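Local atomic coordinates of uncharacterized protein (Nostoc punctiforme, PDB entry 2R3S), a protein that is probably a dimeric O-methyltransferase, expected to transfer a methyl group to a hydroxyl of a substrate not yet known. Residues N275-R278 against I279-P282. Numbering follows the deposited sequence.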
loop_
_atom_site.group_PDB
_atom_site.type_symbol
_atom_site.label_atom_id
_atom_site.label_comp_id
_atom_site.label_asym_id
_atom_site.label_seq_id
_atom_site.Cartn_x
_atom_site.Cartn_y
_atom_site.Cartn_z
ATOM N N ASN A 275 15.697 -10.457 14.128
ATOM C CA ASN A 275 15.959 -10.742 15.543
ATOM C C ASN A 275 14.947 -11.730 16.072
ATOM O O ASN A 275 13.901 -11.958 15.454
ATOM C CB ASN A 275 15.949 -9.462 16.376
ATOM C CG ASN A 275 17.010 -8.480 15.936
ATOM O OD1 ASN A 275 18.099 -8.882 15.536
ATOM N ND2 ASN A 275 16.677 -7.192 15.927
ATOM N N SER A 276 15.259 -12.319 17.221
ATOM C CA SER A 276 14.403 -13.332 17.841
ATOM C C SER A 276 12.985 -12.860 18.161
ATOM O O SER A 276 12.080 -13.679 18.328
ATOM C CB SER A 276 15.084 -13.832 19.124
ATOM O OG SER A 276 15.262 -12.774 20.063
ATOM N N ASP A 277 12.789 -11.545 18.263
ATOM C CA ASP A 277 11.446 -10.959 18.496
ATOM C C ASP A 277 10.508 -11.147 17.296
ATOM O O ASP A 277 9.282 -11.093 17.436
ATOM C CB ASP A 277 11.522 -9.472 18.958
ATOM C CG ASP A 277 12.224 -8.564 17.970
ATOM O OD1 ASP A 277 12.522 -8.981 16.842
ATOM O OD2 ASP A 277 12.494 -7.398 18.316
ATOM N N ARG A 278 11.115 -11.392 16.132
ATOM C CA ARG A 278 10.435 -11.540 14.833
ATOM C C ARG A 278 9.712 -10.277 14.414
ATOM O O ARG A 278 8.830 -10.349 13.565
ATOM C CB ARG A 278 9.461 -12.720 14.802
ATOM C CG ARG A 278 10.084 -14.076 15.076
ATOM C CD ARG A 278 9.130 -15.179 14.631
ATOM N NE ARG A 278 9.556 -15.721 13.355
ATOM C CZ ARG A 278 10.376 -16.751 13.216
ATOM N NH1 ARG A 278 10.829 -17.399 14.283
ATOM N NH2 ARG A 278 10.720 -17.144 12.009
ATOM N N ILE A 279 10.116 -9.127 14.985
ATOM C CA ILE A 279 9.517 -7.814 14.657
ATOM C C ILE A 279 10.595 -6.759 14.331
ATOM O O ILE A 279 10.294 -5.707 13.821
ATOM C CB ILE A 279 8.507 -7.366 15.731
ATOM C CG1 ILE A 279 9.181 -7.237 17.123
ATOM C CG2 ILE A 279 7.340 -8.371 15.826
ATOM C CD1 ILE A 279 8.343 -6.592 18.189
ATOM N N THR A 280 11.856 -7.084 14.577
ATOM C CA THR A 280 12.981 -6.225 14.231
ATOM C C THR A 280 14.089 -7.039 13.575
ATOM O O THR A 280 14.216 -8.238 13.826
ATOM C CB THR A 280 13.585 -5.475 15.479
ATOM O OG1 THR A 280 13.951 -6.417 16.500
ATOM C CG2 THR A 280 12.592 -4.467 16.025
ATOM N N PRO A 281 14.892 -6.393 12.723
ATOM C CA PRO A 281 14.660 -5.051 12.192
ATOM C C PRO A 281 13.411 -5.115 11.362
ATOM O O PRO A 281 13.043 -6.201 10.907
ATOM C CB PRO A 281 15.893 -4.778 11.325
ATOM C CG PRO A 281 16.889 -5.859 11.685
ATOM C CD PRO A 281 16.139 -6.992 12.228
ATOM N N PRO A 282 12.693 -3.999 11.246
ATOM C CA PRO A 282 11.395 -4.056 10.606
ATOM C C PRO A 282 11.370 -4.658 9.194
ATOM O O PRO A 282 10.477 -5.433 8.910
ATOM C CB PRO A 282 10.966 -2.597 10.595
ATOM C CG PRO A 282 11.615 -2.025 11.745
ATOM C CD PRO A 282 12.962 -2.659 11.792
#
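Asp277 and Thr280 meet side chain to side chain where a type I beta turn, Asn275 to Arg278, bends the surface loop between strand 265-271 and helix 282-294 of the methyltransferase domain. Followed outward from the backbone, Asp277 first lays CB against Ile279 CG1 at 3.7 Å. With chi1 at 59°, CG stands between the backbone N and the carbonyl carbon, which brings the carboxylate over the chain just beyond the turn. There Asp277 OD1 accepts from Ile279 N at 3.0 Å and from Thr280 N, both tilted out of the carboxylate plane on the same face. Asp277 OD2 offers its syn lone pair to Thr280 OG1, 2.5 Å away. Aspartate suits this place because its short side chain sets two acceptors beside three nearby donors; an alanine here would probably leave both amides and the hydroxyl without their carboxylate acceptor and Thr280 OG1 freer to turn. Arg278 points away from the following residues and forms a salt bridge with Glu305, while Lys71 of the second subunit donates to the Asp277 carbonyl O. Asn275 ties the turn to the chain after it: its backbone N binds Thr280 O at 2.7 Å. Threonine fits because its hydroxyl can donate to Asp277 and accept at once, and asparagine because its amide supplies the N-H: Asn275 ND2 donates to Thr280 OG1 at 2.9 Å in a nearly straight bond (167°), with that oxygen only 7° out of the amide plane.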